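Ketosynthase (Streptomyces sp. MSC090213JE08, PDB 6KXD) probably catalyses the decarboxylative condensation of malonyl-ACP with a fatty acyl-ACP, acting as ketosynthase in a highly reducing type II polyketide synthase. Local coordinates at residues G79-A84 with T231-G236; V109-G114 with G196-C201. One frame throughout, in Å; residues are numbered along the deposited sequence.

Interaction 1 (G79-A84 with T231-G236); sequences GQYAVA and TGEGAG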
loop_
_atom_site.group_PDB
_atom_site.type_symbol
_atom_site.label_atom_id
_atom_site.label_comp_id
_atom_site.label_asym_id
_atom_site.label_seq_id
_atom_site.Cartn_x
_atom_site.Cartn_y
_atom_site.Cartn_z
ATOM N N GLY A 79 3.528 -13.687 -0.171
ATOM C CA GLY A 79 2.102 -14.052 -0.083
ATOM C C GLY A 79 1.924 -15.262 0.808
ATOM O O GLY A 79 1.072 -15.300 1.652
ATOM N N GLN A 80 2.818 -16.240 0.665
ATOM C CA GLN A 80 2.741 -17.394 1.527
ATOM C C GLN A 80 2.942 -16.976 2.975
ATOM O O GLN A 80 2.197 -17.375 3.845
ATOM C CB GLN A 80 3.695 -18.505 1.087
ATOM C CG GLN A 80 3.382 -19.010 -0.298
ATOM C CD GLN A 80 4.421 -20.005 -0.754
ATOM O OE1 GLN A 80 5.183 -20.531 0.050
ATOM N NE2 GLN A 80 4.396 -20.304 -2.025
ATOM N N TYR A 81 3.925 -16.109 3.247
ATOM C CA TYR A 81 4.095 -15.710 4.596
ATOM C C TYR A 81 2.863 -14.993 5.136
ATOM O O TYR A 81 2.467 -15.187 6.320
ATOM C CB TYR A 81 5.287 -14.774 4.743
ATOM C CG TYR A 81 6.642 -15.363 4.477
ATOM C CD1 TYR A 81 6.884 -16.726 4.550
ATOM C CD2 TYR A 81 7.731 -14.537 4.242
ATOM C CE1 TYR A 81 8.147 -17.239 4.320
ATOM C CE2 TYR A 81 9.004 -15.043 4.037
ATOM C CZ TYR A 81 9.215 -16.407 4.100
ATOM O OH TYR A 81 10.435 -16.973 3.885
ATOM N N ALA A 82 2.245 -14.166 4.283
ATOM C CA ALA A 82 1.140 -13.357 4.706
ATOM C C ALA A 82 -0.016 -14.276 5.138
ATOM O O ALA A 82 -0.618 -14.115 6.222
ATOM C CB ALA A 82 0.710 -12.476 3.577
ATOM N N VAL A 83 -0.258 -15.254 4.272
ATOM C CA VAL A 83 -1.387 -16.191 4.447
ATOM C C VAL A 83 -1.121 -17.037 5.703
ATOM O O VAL A 83 -2.016 -17.195 6.545
ATOM C CB VAL A 83 -1.592 -17.061 3.190
ATOM C CG1 VAL A 83 -2.651 -18.131 3.418
ATOM C CG2 VAL A 83 -1.992 -16.255 1.969
ATOM N N ALA A 84 0.107 -17.564 5.841
ATOM C CA ALA A 84 0.460 -18.346 7.032
ATOM C C ALA A 84 0.263 -17.525 8.316
ATOM O O ALA A 84 -0.362 -17.994 9.244
ATOM C CB ALA A 84 1.857 -18.906 6.879
ATOM N N THR A 231 18.969 -7.336 5.301
ATOM C CA THR A 231 17.633 -7.523 4.691
ATOM C C THR A 231 16.988 -8.752 5.337
ATOM O O THR A 231 17.669 -9.728 5.716
ATOM C CB THR A 231 17.720 -7.662 3.177
ATOM O OG1 THR A 231 18.364 -8.884 2.850
ATOM C CG2 THR A 231 18.466 -6.539 2.500
ATOM N N GLY A 232 15.680 -8.645 5.546
ATOM C CA GLY A 232 14.892 -9.581 6.253
ATOM C C GLY A 232 13.592 -9.829 5.522
ATOM O O GLY A 232 13.428 -9.436 4.378
ATOM N N GLU A 233 12.736 -10.608 6.174
ATOM C CA GLU A 233 11.521 -11.013 5.598
ATOM C C GLU A 233 10.625 -11.602 6.676
ATOM O O GLU A 233 10.975 -11.689 7.846
ATOM C CB GLU A 233 11.780 -12.036 4.498
ATOM C CG GLU A 233 12.483 -13.312 4.990
ATOM C CD GLU A 233 12.460 -14.448 3.999
ATOM O OE1 GLU A 233 12.314 -14.196 2.787
ATOM O OE2 GLU A 233 12.567 -15.599 4.458
ATOM N N GLY A 234 9.431 -11.993 6.247
ATOM C CA GLY A 234 8.493 -12.579 7.138
ATOM C C GLY A 234 7.143 -11.913 7.038
ATOM O O GLY A 234 6.877 -11.204 6.126
ATOM N N ALA A 235 6.274 -12.227 7.984
ATOM C CA ALA A 235 4.963 -11.633 8.014
ATOM C C ALA A 235 4.528 -11.524 9.464
ATOM O O ALA A 235 4.776 -12.416 10.303
ATOM C CB ALA A 235 4.022 -12.478 7.199
ATOM N N GLY A 236 3.876 -10.408 9.771
ATOM C CA GLY A 236 3.135 -10.289 10.953
ATOM C C GLY A 236 1.731 -9.892 10.624
ATOM O O GLY A 236 1.530 -8.955 9.845
#

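Interaction 2 (V109-G114 with G196-C201); sequences VGTTDG and GADAVC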
loop_
_atom_site.group_PDB
_atom_site.type_symbol
_atom_site.label_atom_id
_atom_site.label_comp_id
_atom_site.label_asym_id
_atom_site.label_seq_id
_atom_site.Cartn_x
_atom_site.Cartn_y
_atom_site.Cartn_z
ATOM N N VAL A 109 -2.506 -5.651 4.324
ATOM C CA VAL A 109 -1.195 -6.184 4.390
ATOM C C VAL A 109 -0.259 -5.146 3.789
ATOM O O VAL A 109 -0.412 -4.746 2.660
ATOM C CB VAL A 109 -1.048 -7.511 3.639
ATOM C CG1 VAL A 109 0.379 -8.004 3.746
ATOM C CG2 VAL A 109 -2.009 -8.561 4.172
ATOM N N GLY A 110 0.748 -4.793 4.563
ATOM C CA GLY A 110 1.787 -3.908 4.106
ATOM C C GLY A 110 2.863 -4.681 3.385
ATOM O O GLY A 110 3.114 -5.827 3.706
ATOM N N THR A 111 3.547 -4.043 2.439
ATOM C CA THR A 111 4.692 -4.647 1.811
ATOM C C THR A 111 5.629 -3.587 1.247
ATOM O O THR A 111 5.186 -2.501 0.867
ATOM C CB THR A 111 4.303 -5.612 0.686
ATOM O OG1 THR A 111 5.441 -6.453 0.519
ATOM C CG2 THR A 111 3.999 -4.957 -0.632
ATOM N N THR A 112 6.920 -3.946 1.160
ATOM C CA THR A 112 7.878 -3.073 0.464
ATOM C C THR A 112 8.062 -3.564 -0.961
ATOM O O THR A 112 7.959 -2.817 -1.896
ATOM C CB THR A 112 9.216 -3.036 1.218
ATOM O OG1 THR A 112 8.988 -2.496 2.529
ATOM C CG2 THR A 112 10.284 -2.274 0.468
ATOM N N ASP A 113 8.395 -4.870 -1.070
ATOM C CA ASP A 113 8.915 -5.496 -2.273
ATOM C C ASP A 113 7.951 -6.534 -2.830
ATOM O O ASP A 113 7.996 -6.820 -4.014
ATOM C CB ASP A 113 10.272 -6.148 -2.017
ATOM C CG ASP A 113 11.330 -5.108 -1.710
ATOM O OD1 ASP A 113 11.417 -4.137 -2.502
ATOM O OD2 ASP A 113 11.982 -5.246 -0.660
ATOM N N GLY A 114 6.984 -6.967 -2.026
ATOM C CA GLY A 114 6.044 -7.948 -2.559
ATOM C C GLY A 114 6.803 -9.144 -3.107
ATOM O O GLY A 114 7.779 -9.592 -2.471
ATOM N N GLY A 196 1.870 -6.941 7.709
ATOM C CA GLY A 196 2.801 -6.767 6.641
ATOM C C GLY A 196 3.566 -8.038 6.412
ATOM O O GLY A 196 3.565 -8.920 7.271
ATOM N N ALA A 197 4.128 -8.117 5.226
ATOM C CA ALA A 197 4.758 -9.305 4.706
ATOM C C ALA A 197 5.772 -8.890 3.659
ATOM O O ALA A 197 5.499 -7.994 2.872
ATOM C CB ALA A 197 3.733 -10.192 4.055
ATOM N N ASP A 198 6.923 -9.567 3.639
ATOM C CA ASP A 198 7.845 -9.425 2.580
ATOM C C ASP A 198 8.739 -10.664 2.516
ATOM O O ASP A 198 8.751 -11.447 3.446
ATOM C CB ASP A 198 8.743 -8.213 2.786
ATOM C CG ASP A 198 8.677 -7.314 1.574
ATOM O OD1 ASP A 198 8.971 -7.811 0.435
ATOM O OD2 ASP A 198 8.250 -6.184 1.791
ATOM N N ALA A 199 9.439 -10.809 1.405
ATOM C CA ALA A 199 10.301 -11.933 1.198
ATOM C C ALA A 199 11.655 -11.418 0.744
ATOM O O ALA A 199 11.734 -10.547 -0.106
ATOM C CB ALA A 199 9.710 -12.859 0.180
ATOM N N VAL A 200 12.707 -12.056 1.266
ATOM C CA VAL A 200 14.062 -11.733 0.852
ATOM C C VAL A 200 14.181 -11.877 -0.663
ATOM O O VAL A 200 13.674 -12.810 -1.307
ATOM C CB VAL A 200 15.091 -12.569 1.638
ATOM C CG1 VAL A 200 16.439 -12.637 0.933
ATOM C CG2 VAL A 200 15.228 -12.040 3.052
ATOM N N CYS A 201 14.827 -10.890 -1.276
ATOM C CA CYS A 201 14.994 -10.920 -2.690
ATOM C C CYS A 201 16.295 -10.210 -3.071
ATOM O O CYS A 201 16.841 -9.426 -2.303
ATOM C CB CYS A 201 13.839 -10.277 -3.446
ATOM S SG CYS A 201 13.548 -8.559 -2.927
HETATM O O HOH W 1 12.262 -7.666 0.416
HETATM O O HOH W 2 10.191 -10.911 -2.654
#

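Interaction 1 (G79-A84 with T231-G236)
Tyr-81 faces the strand where the axes of helix segment 79-84 and strand segment 234-236 approach to 7.0 Å, their N-to-C directions 32° apart, as a helix layer of the thiolase-like fold packs on its sheet; Ala-82 is level with Ala-235 in register only, CA to CA 5.3 Å. Tyr-81 supplies nearly all of the helix's share of the contact. With chi1 at -67° its CG stands beside the backbone N, and the ring reaches along the strand toward Glu-233. Its CD2 meets Gly-234 CA obliquely at 3.6 Å. The phenol OH donates to Glu-233 OE2 over 2.6 Å, arriving from above the carboxylate plane, which is turned almost perpendicular to the ring; Glu-233 CD itself lies in plane at the ring's edge. Both carboxylate oxygens have further partners: OE1 forms a salt bridge with Arg-44, and OE2 also accepts from Val-58 N. Arg-77 hydrogen-bonds the tyrosine OH, and Phe-61 packs edge-to-face with the ring. This buried carboxylate therefore joins the loop before the strand to several parts of the domain. At the helix surface the small Ala-235 side chain allows close packing: its CB lies 3.6 Å from Tyr-81 CB and 3.2 Å from Tyr-81 O.

Interaction 2 (V109-G114 with G196-C201)
The carboxylate of Asp-198 has Thr-111 OG1 over one face, 3.5 Å from its CG, and water 1 on the other side, while backbone N-H groups come to its oxygens. Thr-112 N reaches OD2 at 2.7 Å, nearly in line with the C-O bond, and Asp-113 N uses the syn lone pair of the same oxygen at 3.2 Å. Ala-199 N takes the anti lone pair of OD1, and Gly-339 N also donates to OD2. These bonds probably hold chi1 at -126°, away from any staggered value. Thr-111 OG1 donates to Ala-197 O (2.8 Å); it also accepts from Gly-114 N three residues on, the ST motif that curls the loop around the aspartate. The Asp-113 carboxylate is turned 65° from that of Asp-198; its OD1 pairs with Lys-203, which probably eases the nearness of two acids, and its OD2 lies 2.7 Å from water 1, which is also near Ala-199 O. Behind the loop, Ala-197 N bonds to Gly-110 O (2.9 Å), and Val-109 CG1 touches Ala-197 CB. Gly-110 and Gly-196 form a parallel bridge, as expected for neighbouring core strands of a thiolase-like fold, whose C-terminal ends the aspartate-bound loop joins.

In the fold
Interactions 1 and 2 have centres 7 Å apart and are both buried in the N-terminal ketoacyl synthase region. Along the chain the order is 79-84, 109-114, 196-201, 231-236, so the outer pair encloses the inner one. They share a sheet: strand 191-198 lies between its parallel neighbour 105-110 and its antiparallel neighbour 234-242, the latter joined by Gly-236 N to Gly-196 O. Helix 77-93 covers both places, and Ala-82 and Ala-235 each touch Ala-197. Glu-233 OE1 reaches Val-200 N at 2.7 Å, probably a hydrogen bond, and Tyr-81 CD2 packs on Asp-198 O. Helix, three strands and their loops thus form one continuous piece of the thiolase-like core.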